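Long-range contacts in extracellular solute-binding protein, family 5 (PDB 6WM6), which binds EDTA and other aminopolycarboxylates in the periplasm, probably delivering them to an ABC transporter for uptake: residues 62-67 with 189-194; 325-330 with 432-437; 353-358 with 509-514; 298-303 with 343-348. All blocks are in the same frame, centred on the assembly; numbering follows the deposited sequence.

Contact 1: 62-67 with 189-194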
loop_
_atom_site.group_PDB
_atom_site.type_symbol
_atom_site.label_atom_id
_atom_site.label_comp_id
_atom_site.label_asym_id
_atom_site.label_seq_id
_atom_site.Cartn_x
_atom_site.Cartn_y
_atom_site.Cartn_z
ATOM N N ASN A 62 4.735 -15.381 -3.624
ATOM C CA ASN A 62 3.309 -15.273 -3.914
ATOM C C ASN A 62 2.773 -14.033 -3.208
ATOM O O ASN A 62 2.420 -14.073 -2.024
ATOM C CB ASN A 62 2.614 -16.554 -3.453
ATOM C CG ASN A 62 1.125 -16.531 -3.664
ATOM O OD1 ASN A 62 0.533 -15.517 -4.088
ATOM N ND2 ASN A 62 0.486 -17.681 -3.376
ATOM N N VAL A 63 2.687 -12.930 -3.945
ATOM C CA VAL A 63 2.320 -11.647 -3.342
ATOM C C VAL A 63 0.915 -11.665 -2.771
ATOM O O VAL A 63 0.575 -10.827 -1.925
ATOM C CB VAL A 63 2.512 -10.504 -4.359
ATOM C CG1 VAL A 63 1.411 -10.485 -5.397
ATOM C CG2 VAL A 63 2.608 -9.166 -3.630
ATOM N N THR A 64 0.055 -12.565 -3.252
ATOM C CA THR A 64 -1.321 -12.650 -2.788
ATOM C C THR A 64 -1.448 -13.387 -1.465
ATOM O O THR A 64 -2.530 -13.380 -0.858
ATOM C CB THR A 64 -2.266 -13.240 -3.833
ATOM O OG1 THR A 64 -2.096 -14.666 -3.926
ATOM C CG2 THR A 64 -2.027 -12.606 -5.207
ATOM N N SER A 65 -0.397 -14.066 -1.018
ATOM C CA SER A 65 -0.458 -14.804 0.239
ATOM C C SER A 65 -0.238 -13.871 1.416
ATOM O O SER A 65 0.254 -12.751 1.263
ATOM C CB SER A 65 0.585 -15.930 0.257
ATOM O OG SER A 65 1.917 -15.432 0.378
ATOM N N ALA A 66 -0.594 -14.356 2.607
ATOM C CA ALA A 66 -0.414 -13.537 3.803
ATOM C C ALA A 66 1.046 -13.149 3.993
ATOM O O ALA A 66 1.355 -11.987 4.292
ATOM C CB ALA A 66 -0.936 -14.278 5.031
ATOM N N LEU A 67 1.966 -14.101 3.803
ATOM C CA LEU A 67 3.375 -13.827 4.059
ATOM C C LEU A 67 4.074 -13.165 2.885
ATOM O O LEU A 67 5.097 -12.506 3.083
ATOM C CB LEU A 67 4.103 -15.118 4.424
ATOM C CG LEU A 67 3.607 -15.818 5.695
ATOM C CD1 LEU A 67 4.410 -17.077 5.974
ATOM C CD2 LEU A 67 3.676 -14.873 6.878
ATOM N N PHE A 189 -3.561 -10.459 -10.048
ATOM C CA PHE A 189 -2.386 -11.315 -10.045
ATOM C C PHE A 189 -2.848 -12.705 -10.438
ATOM O O PHE A 189 -3.578 -13.351 -9.675
ATOM C CB PHE A 189 -1.721 -11.340 -8.672
ATOM C CG PHE A 189 -1.372 -9.970 -8.155
ATOM C CD1 PHE A 189 -0.225 -9.335 -8.560
ATOM C CD2 PHE A 189 -2.227 -9.343 -7.272
ATOM C CE1 PHE A 189 0.066 -8.047 -8.088
ATOM C CE2 PHE A 189 -1.931 -8.057 -6.795
ATOM C CZ PHE A 189 -0.787 -7.433 -7.213
ATOM N N LEU A 190 -2.462 -13.169 -11.619
ATOM C CA LEU A 190 -2.836 -14.484 -12.115
ATOM C C LEU A 190 -1.627 -15.413 -12.120
ATOM O O LEU A 190 -0.512 -14.994 -12.435
ATOM C CB LEU A 190 -3.413 -14.383 -13.534
ATOM C CG LEU A 190 -4.746 -13.653 -13.635
ATOM C CD1 LEU A 190 -5.112 -13.412 -15.083
ATOM C CD2 LEU A 190 -5.829 -14.468 -12.944
ATOM N N TYR A 191 -1.867 -16.684 -11.791
ATOM C CA TYR A 191 -0.855 -17.722 -11.669
ATOM C C TYR A 191 -1.182 -18.870 -12.612
ATOM O O TYR A 191 -2.349 -19.105 -12.955
ATOM C CB TYR A 191 -0.751 -18.185 -10.206
ATOM C CG TYR A 191 -0.312 -17.032 -9.331
ATOM C CD1 TYR A 191 1.040 -16.748 -9.160
ATOM C CD2 TYR A 191 -1.230 -16.171 -8.742
ATOM C CE1 TYR A 191 1.465 -15.676 -8.412
ATOM C CE2 TYR A 191 -0.808 -15.080 -7.978
ATOM C CZ TYR A 191 0.542 -14.847 -7.822
ATOM O OH TYR A 191 0.985 -13.741 -7.088
ATOM N N PRO A 192 -0.167 -19.625 -13.062
ATOM C CA PRO A 192 -0.425 -20.662 -14.077
ATOM C C PRO A 192 -1.089 -21.911 -13.502
ATOM O O PRO A 192 -0.431 -22.780 -12.893
ATOM C CB PRO A 192 0.973 -20.954 -14.634
ATOM C CG PRO A 192 1.892 -20.634 -13.479
ATOM C CD PRO A 192 1.273 -19.416 -12.835
ATOM N N ALA A 193 -2.393 -22.032 -13.750
ATOM C CA ALA A 193 -3.170 -23.137 -13.195
ATOM C C ALA A 193 -2.657 -24.481 -13.672
ATOM O O ALA A 193 -2.648 -25.447 -12.909
ATOM C CB ALA A 193 -4.643 -22.978 -13.572
ATOM N N HIS A 194 -2.216 -24.573 -14.933
ATOM C CA HIS A 194 -1.768 -25.856 -15.459
ATOM C C HIS A 194 -0.493 -26.328 -14.797
ATOM O O HIS A 194 -0.226 -27.540 -14.798
ATOM C CB HIS A 194 -1.601 -25.793 -16.979
ATOM C CG HIS A 194 -0.466 -24.942 -17.439
ATOM N ND1 HIS A 194 -0.524 -23.563 -17.467
ATOM C CD2 HIS A 194 0.751 -25.278 -17.924
ATOM C CE1 HIS A 194 0.617 -23.092 -17.927
ATOM N NE2 HIS A 194 1.406 -24.109 -18.211
HETATM O O HOH W 1 3.664 -13.051 -6.751
#
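Phe189 and Tyr191 reach from one extended run of chain to the type I turn of Asn62 to Ser65, where Val63 and Thr64 receive them. Along Phe189, CB comes first against the methyl CG2 of Thr64, 3.7 Å away. CG then lies equally near that methyl and Val63 CG1; on one side CD1 and CE1, and then CZ at the tip, lie near Val63 CG1, while CD2 on the other side stays by the Thr64 methyl. CG1 of Val63 sits over one ring face in a CH-pi contact, 3.8 Å from the ring centroid and 14° off the normal. With chi1 at 75°, this methyl stands between the backbone N and carbonyl carbon of Val63, turned onto the aromatic face. Valine suits the place: CG1 meets the ring, and the compact side chain also fits against Val73 and Arg74 of helix 71-77.

Tyr191 makes no direct hydrogen bond across the contact. Its OH is 2.8 Å from a water that accepts from Val63 N at 3.0 Å, and this water lies in the plane of the ring, at its edge. Thr64 OG1 has two partners: it donates to Asn62 OD1 at 2.8 Å and hydrogen-bonds Tyr206 OH. Around this pair, helix 202-212 presents Leu210 to both Asn62 and Tyr191, and helix 131-141 meets Thr64 through Phe137 and Gln141.

Contact 2: 325-330 with 432-437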
loop_
_atom_site.group_PDB
_atom_site.type_symbol
_atom_site.label_atom_id
_atom_site.label_comp_id
_atom_site.label_asym_id
_atom_site.label_seq_id
_atom_site.Cartn_x
_atom_site.Cartn_y
_atom_site.Cartn_z
ATOM N N LYS A 325 -9.732 12.633 22.869
ATOM C CA LYS A 325 -10.031 13.906 22.231
ATOM C C LYS A 325 -9.137 15.020 22.747
ATOM O O LYS A 325 -8.719 15.894 21.974
ATOM C CB LYS A 325 -11.509 14.252 22.392
ATOM C CG LYS A 325 -12.396 13.311 21.603
ATOM C CD LYS A 325 -13.868 13.648 21.662
ATOM C CE LYS A 325 -14.608 12.694 20.740
ATOM N NZ LYS A 325 -16.066 12.952 20.637
ATOM N N ALA A 326 -8.807 15.004 24.036
ATOM C CA ALA A 326 -7.933 16.037 24.570
ATOM C C ALA A 326 -6.542 15.941 23.968
ATOM O O ALA A 326 -5.960 16.955 23.548
ATOM C CB ALA A 326 -7.858 15.928 26.093
ATOM N N VAL A 327 -5.999 14.729 23.882
ATOM C CA VAL A 327 -4.684 14.541 23.264
ATOM C C VAL A 327 -4.695 15.022 21.823
ATOM O O VAL A 327 -3.788 15.753 21.385
ATOM C CB VAL A 327 -4.239 13.072 23.397
ATOM C CG1 VAL A 327 -3.110 12.729 22.415
ATOM C CG2 VAL A 327 -3.842 12.789 24.845
ATOM N N LEU A 328 -5.713 14.627 21.063
ATOM C CA LEU A 328 -5.735 15.007 19.649
ATOM C C LEU A 328 -5.896 16.512 19.474
ATOM O O LEU A 328 -5.334 17.088 18.535
ATOM C CB LEU A 328 -6.832 14.268 18.899
ATOM C CG LEU A 328 -6.709 12.739 18.849
ATOM C CD1 LEU A 328 -7.734 12.176 17.887
ATOM C CD2 LEU A 328 -5.303 12.335 18.504
ATOM N N THR A 329 -6.621 17.169 20.379
ATOM C CA THR A 329 -6.808 18.614 20.297
ATOM C C THR A 329 -5.520 19.359 20.626
ATOM O O THR A 329 -5.219 20.390 20.006
ATOM C CB THR A 329 -7.940 19.002 21.239
ATOM O OG1 THR A 329 -9.153 18.370 20.820
ATOM C CG2 THR A 329 -8.179 20.520 21.267
ATOM N N ALA A 330 -4.740 18.851 21.577
ATOM C CA ALA A 330 -3.483 19.478 21.953
ATOM C C ALA A 330 -2.400 19.313 20.895
ATOM O O ALA A 330 -1.497 20.158 20.784
ATOM C CB ALA A 330 -3.000 18.877 23.271
ATOM N N LEU A 432 -0.637 19.111 29.332
ATOM C CA LEU A 432 -1.805 18.460 29.906
ATOM C C LEU A 432 -1.471 17.659 31.157
ATOM O O LEU A 432 -2.384 17.096 31.771
ATOM C CB LEU A 432 -2.443 17.527 28.882
ATOM C CG LEU A 432 -2.824 18.151 27.542
ATOM C CD1 LEU A 432 -3.529 17.111 26.660
ATOM C CD2 LEU A 432 -3.689 19.401 27.714
ATOM N N GLY A 433 -0.200 17.605 31.548
ATOM C CA GLY A 433 0.195 16.775 32.667
ATOM C C GLY A 433 0.456 15.335 32.313
ATOM O O GLY A 433 0.435 14.474 33.194
ATOM N N LEU A 434 0.667 15.038 31.028
ATOM C CA LEU A 434 0.932 13.688 30.553
ATOM C C LEU A 434 2.403 13.511 30.219
ATOM O O LEU A 434 3.079 14.437 29.768
ATOM C CB LEU A 434 0.107 13.422 29.289
ATOM C CG LEU A 434 -1.404 13.390 29.536
ATOM C CD1 LEU A 434 -2.152 13.423 28.205
ATOM C CD2 LEU A 434 -1.788 12.147 30.317
ATOM N N LYS A 435 2.895 12.299 30.477
ATOM C CA LYS A 435 4.251 11.902 30.122
ATOM C C LYS A 435 4.167 10.749 29.131
ATOM O O LYS A 435 3.146 10.068 29.029
ATOM C CB LYS A 435 5.031 11.439 31.344
ATOM C CG LYS A 435 5.212 12.502 32.415
ATOM C CD LYS A 435 5.700 11.878 33.719
ATOM C CE LYS A 435 5.644 12.874 34.868
ATOM N NZ LYS A 435 5.683 12.210 36.204
ATOM N N THR A 436 5.253 10.524 28.405
ATOM C CA THR A 436 5.313 9.428 27.465
ATOM C C THR A 436 6.595 8.628 27.622
ATOM O O THR A 436 7.613 9.120 28.128
ATOM C CB THR A 436 5.231 9.893 26.015
ATOM O OG1 THR A 436 6.462 10.528 25.652
ATOM C CG2 THR A 436 4.075 10.851 25.842
ATOM N N ASP A 437 6.511 7.368 27.210
ATOM C CA ASP A 437 7.664 6.497 27.023
ATOM C C ASP A 437 7.686 6.125 25.550
ATOM O O ASP A 437 6.708 5.571 25.036
ATOM C CB ASP A 437 7.547 5.223 27.865
ATOM C CG ASP A 437 8.002 5.421 29.304
ATOM O OD1 ASP A 437 8.745 6.388 29.574
ATOM O OD2 ASP A 437 7.620 4.596 30.157
#
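Leu432 and Leu434 belong to the end of a beta-alpha-beta unit, in which strand 407-410 is followed by helix 416-429 and then by the parallel strand 436-439. They pack on the last turns of helix 321-330, against Ala326, Val327 and Ala330. Leu432 brings a single methyl. Its CD1 lies 3.9 Å from Ala330 CB and 4.0 Å from Ala326 O, resting on the helix surface where two alanines one turn apart leave the backbone accessible. Small residues suit these positions because a leucine can then come close to the main chain itself. The same methyl stays more distant from Val327 CA.

Leu434 meets Val327 instead, its CD1 touching Val327 CG2 at 3.8 Å, with the two side chains at an oblique angle. In Val327 CG1 is anti to the backbone N (chi1 162°), which leaves CG2 beside that N and facing Leu434. Between the two leucines the chain turns at Gly433, whose phi of 84° is comfortable because no CB is there to press on the carbonyl oxygen of Leu432. Ile429 of helix 416-429 joins both Val327 and Leu434, while Ala380 and Lys381 of helix 377-386 also touch Leu432.

No hydrogen bond or charge pair spans the two segments. The contact therefore rests on dispersion and on the exclusion of water by buried aliphatic groups, which fix the spacing of helix and loop but impose little directional demand.

Contact 3: 353-358 with 509-514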
loop_
_atom_site.group_PDB
_atom_site.type_symbol
_atom_site.label_atom_id
_atom_site.label_comp_id
_atom_site.label_asym_id
_atom_site.label_seq_id
_atom_site.Cartn_x
_atom_site.Cartn_y
_atom_site.Cartn_z
ATOM N N SER A 353 -8.535 13.127 6.986
ATOM C CA SER A 353 -9.504 12.046 6.869
ATOM C C SER A 353 -8.783 10.740 7.169
ATOM O O SER A 353 -7.579 10.630 6.976
ATOM C CB SER A 353 -9.995 12.013 5.416
ATOM O OG SER A 353 -10.730 10.838 5.105
ATOM N N VAL A 354 -9.538 9.742 7.635
ATOM C CA VAL A 354 -8.999 8.388 7.813
ATOM C C VAL A 354 -9.507 7.437 6.748
ATOM O O VAL A 354 -9.225 6.233 6.817
ATOM C CB VAL A 354 -9.206 7.833 9.234
ATOM C CG1 VAL A 354 -8.399 8.632 10.236
ATOM C CG2 VAL A 354 -10.670 7.790 9.618
ATOM N N MET A 355 -10.209 7.939 5.744
ATOM C CA MET A 355 -10.727 7.089 4.684
ATOM C C MET A 355 -10.392 7.539 3.277
ATOM O O MET A 355 -10.510 6.721 2.346
ATOM C CB MET A 355 -12.229 6.912 4.815
ATOM C CG MET A 355 -12.534 6.122 6.097
ATOM S SD MET A 355 -14.244 5.719 6.263
ATOM C CE MET A 355 -14.217 5.086 7.935
ATOM N N PHE A 356 -9.962 8.779 3.091
ATOM C CA PHE A 356 -9.670 9.336 1.779
ATOM C C PHE A 356 -8.359 10.106 1.838
ATOM O O PHE A 356 -8.126 10.887 2.763
ATOM C CB PHE A 356 -10.752 10.355 1.373
ATOM C CG PHE A 356 -12.159 9.816 1.422
ATOM C CD1 PHE A 356 -12.647 9.002 0.402
ATOM C CD2 PHE A 356 -13.000 10.148 2.458
ATOM C CE1 PHE A 356 -13.958 8.544 0.436
ATOM C CE2 PHE A 356 -14.309 9.682 2.497
ATOM C CZ PHE A 356 -14.781 8.885 1.482
ATOM N N LEU A 357 -7.522 9.915 0.818
ATOM C CA LEU A 357 -6.373 10.792 0.618
ATOM C C LEU A 357 -6.868 12.162 0.167
ATOM O O LEU A 357 -7.988 12.292 -0.353
ATOM C CB LEU A 357 -5.451 10.212 -0.445
ATOM C CG LEU A 357 -4.812 8.854 -0.133
ATOM C CD1 LEU A 357 -4.119 8.329 -1.410
ATOM C CD2 LEU A 357 -3.827 8.929 1.000
ATOM N N PRO A 358 -6.030 13.197 0.293
ATOM C CA PRO A 358 -6.481 14.554 -0.069
ATOM C C PRO A 358 -6.938 14.696 -1.506
ATOM O O PRO A 358 -7.729 15.619 -1.788
ATOM C CB PRO A 358 -5.243 15.419 0.225
ATOM C CG PRO A 358 -4.598 14.701 1.386
ATOM C CD PRO A 358 -4.756 13.222 1.047
ATOM N N ALA A 509 -19.516 9.407 -1.514
ATOM C CA ALA A 509 -20.602 10.130 -0.867
ATOM C C ALA A 509 -21.147 9.317 0.300
ATOM O O ALA A 509 -21.382 9.854 1.387
ATOM C CB ALA A 509 -21.694 10.460 -1.871
ATOM N N ILE A 510 -21.336 8.008 0.098
ATOM C CA ILE A 510 -21.840 7.146 1.167
ATOM C C ILE A 510 -20.812 7.025 2.289
ATOM O O ILE A 510 -21.122 7.203 3.478
ATOM C CB ILE A 510 -22.189 5.770 0.583
ATOM C CG1 ILE A 510 -23.341 5.855 -0.437
ATOM C CG2 ILE A 510 -22.546 4.795 1.714
ATOM C CD1 ILE A 510 -23.411 4.631 -1.341
ATOM N N LEU A 511 -19.565 6.717 1.926
ATOM C CA LEU A 511 -18.516 6.434 2.899
ATOM C C LEU A 511 -18.159 7.652 3.741
ATOM O O LEU A 511 -17.682 7.491 4.883
ATOM C CB LEU A 511 -17.291 5.891 2.167
ATOM C CG LEU A 511 -16.159 5.337 3.037
ATOM C CD1 LEU A 511 -16.594 4.071 3.725
ATOM C CD2 LEU A 511 -14.944 5.073 2.172
ATOM N N SER A 512 -18.402 8.857 3.231
ATOM C CA SER A 512 -18.116 10.063 4.001
ATOM C C SER A 512 -18.757 10.019 5.388
ATOM O O SER A 512 -18.164 10.508 6.351
ATOM C CB SER A 512 -18.591 11.312 3.241
ATOM O OG SER A 512 -17.804 11.517 2.089
ATOM N N GLU A 513 -19.970 9.463 5.504
ATOM C CA GLU A 513 -20.624 9.373 6.806
ATOM C C GLU A 513 -19.828 8.514 7.773
ATOM O O GLU A 513 -19.751 8.819 8.978
ATOM C CB GLU A 513 -22.053 8.844 6.638
ATOM C CG GLU A 513 -22.850 8.924 7.926
ATOM C CD GLU A 513 -24.244 8.318 7.835
ATOM O OE1 GLU A 513 -24.640 7.810 6.757
ATOM O OE2 GLU A 513 -24.960 8.348 8.868
ATOM N N ALA A 514 -19.227 7.435 7.282
ATOM C CA ALA A 514 -18.403 6.593 8.143
ATOM C C ALA A 514 -17.135 7.318 8.564
ATOM O O ALA A 514 -16.687 7.164 9.695
ATOM C CB ALA A 514 -18.050 5.290 7.433
#
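Leu511 projects from helix 504-521 into the hollow between Met355 and Phe356, consecutive residues whose side chains run side by side toward the helix. With CG anti to the backbone N (chi1 -171°), Leu511 points into the gap and its branches divide: CD1 is 3.8 Å from Met355 SD, while CD2 is 3.9 Å from Phe356 CZ. The phenylalanine and leucine side chains run antiparallel alongside one another, and CZ also comes near Leu511 CB. At its other corner, CE2 of Phe356 lies 4.0 Å from Ser512 OG, a hydroxyl whose hydrogen bond goes back to Ala508 O in its own helix.

The loop that carries these two bumps is shaped by an ST turn and an ST motif from one serine. Ser353 OG accepts from Met355 N at 3.0 Å, the turn, and from Phe356 N, also at 3.0 Å, the motif, curling the backbone so that successive side chains leave together. Asp515, on the same helix as Leu511, bonds both Ser353 OG and Val354 N and so ties the turn to the helix that its side chains pack against.

Met355 reaches furthest. Extended beyond CG, its unbranched chain passes Leu511 and sets CE against Ala514, 3.9 Å from CB and 3.7 Å from the backbone O. The short side chain of alanine leaves a shallow hollow on the helix for that methyl, and a thioether chain is slim and flexible enough to enter it. Behind the leucine and alanine stands helix 489-499, with Ile495 touching Leu511 and Ile494 touching Ala514.

Contact 4: 298-303 with 343-348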
loop_
_atom_site.group_PDB
_atom_site.type_symbol
_atom_site.label_atom_id
_atom_site.label_comp_id
_atom_site.label_asym_id
_atom_site.label_seq_id
_atom_site.Cartn_x
_atom_site.Cartn_y
_atom_site.Cartn_z
ATOM N N PHE A 298 16.104 12.101 -9.649
ATOM C CA PHE A 298 15.144 11.564 -8.695
ATOM C C PHE A 298 13.753 12.128 -8.940
ATOM O O PHE A 298 13.592 13.204 -9.518
ATOM C CB PHE A 298 15.598 11.791 -7.237
ATOM C CG PHE A 298 15.665 13.220 -6.811
ATOM C CD1 PHE A 298 16.775 13.991 -7.092
ATOM C CD2 PHE A 298 14.620 13.789 -6.103
ATOM C CE1 PHE A 298 16.849 15.315 -6.690
ATOM C CE2 PHE A 298 14.684 15.115 -5.696
ATOM C CZ PHE A 298 15.800 15.874 -5.991
ATOM N N GLN A 299 12.767 11.363 -8.505
ATOM C CA GLN A 299 11.349 11.725 -8.545
ATOM C C GLN A 299 10.791 11.467 -7.152
ATOM O O GLN A 299 11.119 10.454 -6.518
ATOM C CB GLN A 299 10.591 10.881 -9.547
ATOM C CG GLN A 299 11.031 11.042 -10.994
ATOM C CD GLN A 299 10.450 9.987 -11.894
ATOM O OE1 GLN A 299 9.309 9.563 -11.731
ATOM N NE2 GLN A 299 11.234 9.522 -12.877
ATOM N N MET A 300 9.941 12.373 -6.656
ATOM C CA MET A 300 9.294 12.231 -5.374
ATOM C C MET A 300 7.859 12.729 -5.474
ATOM O O MET A 300 7.619 13.781 -6.078
ATOM C CB MET A 300 10.008 13.074 -4.321
ATOM C CG MET A 300 11.446 12.685 -4.099
ATOM S SD MET A 300 12.247 13.658 -2.822
ATOM C CE MET A 300 11.288 13.236 -1.403
ATOM N N ASN A 301 6.932 12.000 -4.855
ATOM C CA ASN A 301 5.513 12.327 -4.917
ATOM C C ASN A 301 4.855 11.937 -3.597
ATOM O O ASN A 301 5.381 11.100 -2.848
ATOM C CB ASN A 301 4.827 11.577 -6.069
ATOM C CG ASN A 301 5.338 11.995 -7.411
ATOM O OD1 ASN A 301 5.046 13.081 -7.910
ATOM N ND2 ASN A 301 6.143 11.130 -8.011
ATOM N N PRO A 302 3.662 12.462 -3.310
ATOM C CA PRO A 302 2.919 11.941 -2.155
ATOM C C PRO A 302 2.515 10.491 -2.369
ATOM O O PRO A 302 1.908 10.148 -3.387
ATOM C CB PRO A 302 1.683 12.863 -2.056
ATOM C CG PRO A 302 2.033 14.056 -2.852
ATOM C CD PRO A 302 3.024 13.649 -3.917
ATOM N N SER A 303 2.852 9.635 -1.410
ATOM C CA SER A 303 2.585 8.198 -1.435
ATOM C C SER A 303 1.122 7.919 -1.096
ATOM O O SER A 303 0.422 8.737 -0.491
ATOM C CB SER A 303 3.427 7.538 -0.290
ATOM O OG SER A 303 3.331 6.129 -0.251
ATOM N N PRO A 343 10.319 21.600 5.603
ATOM C CA PRO A 343 11.662 22.102 5.264
ATOM C C PRO A 343 12.184 21.610 3.926
ATOM O O PRO A 343 13.061 22.268 3.350
ATOM C CB PRO A 343 12.529 21.605 6.426
ATOM C CG PRO A 343 11.589 21.516 7.571
ATOM C CD PRO A 343 10.302 20.977 6.942
ATOM N N TYR A 344 11.684 20.494 3.402
ATOM C CA TYR A 344 12.189 19.955 2.148
ATOM C C TYR A 344 11.098 19.512 1.180
ATOM O O TYR A 344 11.423 19.079 0.071
ATOM C CB TYR A 344 13.176 18.798 2.394
ATOM C CG TYR A 344 12.613 17.491 2.900
ATOM C CD1 TYR A 344 12.126 17.364 4.201
ATOM C CD2 TYR A 344 12.592 16.354 2.090
ATOM C CE1 TYR A 344 11.629 16.150 4.670
ATOM C CE2 TYR A 344 12.094 15.165 2.553
ATOM C CZ TYR A 344 11.616 15.051 3.833
ATOM O OH TYR A 344 11.123 13.840 4.275
ATOM N N LEU A 345 9.830 19.644 1.546
ATOM C CA LEU A 345 8.706 19.265 0.695
ATOM C C LEU A 345 7.779 20.464 0.584
ATOM O O LEU A 345 7.239 20.914 1.601
ATOM C CB LEU A 345 7.959 18.090 1.300
ATOM C CG LEU A 345 8.776 16.824 1.574
ATOM C CD1 LEU A 345 7.951 15.819 2.349
ATOM C CD2 LEU A 345 9.286 16.211 0.270
ATOM N N ARG A 346 7.589 20.981 -0.635
ATOM C CA ARG A 346 6.779 22.168 -0.845
ATOM C C ARG A 346 5.300 21.815 -0.950
ATOM O O ARG A 346 4.933 20.784 -1.536
ATOM C CB ARG A 346 7.205 22.884 -2.133
ATOM N N ASN A 347 4.452 22.638 -0.347
ATOM C CA ASN A 347 3.002 22.502 -0.439
ATOM C C ASN A 347 2.573 21.071 -0.133
ATOM O O ASN A 347 1.768 20.460 -0.849
ATOM C CB ASN A 347 2.504 22.953 -1.820
ATOM C CG ASN A 347 2.796 24.432 -2.087
ATOM O OD1 ASN A 347 3.279 24.784 -3.159
ATOM N ND2 ASN A 347 2.515 25.272 -1.112
ATOM N N TRP A 348 3.111 20.538 0.948
ATOM C CA TRP A 348 2.809 19.157 1.323
ATOM C C TRP A 348 1.474 19.127 2.057
ATOM O O TRP A 348 1.291 19.856 3.035
ATOM C CB TRP A 348 3.902 18.585 2.212
ATOM C CG TRP A 348 3.941 17.078 2.143
ATOM C CD1 TRP A 348 3.517 16.176 3.090
ATOM C CD2 TRP A 348 4.421 16.303 1.039
ATOM N NE1 TRP A 348 3.714 14.897 2.629
ATOM C CE2 TRP A 348 4.274 14.946 1.380
ATOM C CE3 TRP A 348 4.982 16.625 -0.208
ATOM C CZ2 TRP A 348 4.666 13.919 0.522
ATOM C CZ3 TRP A 348 5.365 15.616 -1.054
ATOM C CH2 TRP A 348 5.217 14.271 -0.675
#
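The indole of Trp348 lies between Pro302 and Leu345, which take opposite faces. Leu345 CD1 stands 3.7 Å above one face, over its centre. On the other, Pro302 CG makes an off-centre CH-pi contact, 4.3 Å from the centroid of the six-membered ring and 28° off the normal. The outermost ring carbon, CH2, comes 3.6 Å from Pro302 N, closer than it comes to Pro302 CG. The compact, conformationally restricted pyrrolidine offers CH groups to the indole face, which suits an aromatic neighbour. Trp348 NE1 donates to Gln529 O, and Tyr528 meets the indole with planes at about 90°.

Segment 298-303 runs along strand 524-537 of the mixed sheet, antiparallel at strand 296-299, with backbone hydrogen bonds between Asn301 and Thr532 and between Ser303 and Leu530. The loop 343-348 packs against this run of chain beside 524-537 in the binding-protein fold.

Leu345 serves a second ring too: its CG lies 3.8 Å over the centre of one face of Tyr344. Met300, bent at chi3 (62°), swings CE to 4.0 Å from Leu345 CD2 and more loosely toward Tyr344 CE2. The tyrosine hydroxyl bonds Ala280 O.

Contact 1 stands apart from the rest: its centre is 45 Å from that of contact 2, on the opposite side of the chain's centre, and its nearest atoms are about 16 Å from contact 4. Contacts 2 and 4 both reach the mixed sheet, and side chains of segment 353-358 in contact 3 touch its strand 524-537. Contacts 3 and 4 approach to about 5 Å between nearest atoms, and Gln529 of that strand touches Leu357 and accepts from Trp348. Contacts 2 and 3 come within about 8 Å, their segments alternating along the chain. A 1,2-ethanediol, probably from the crystallisation liquor, lies about 6 Å from the Pro302 side chain in contact 4.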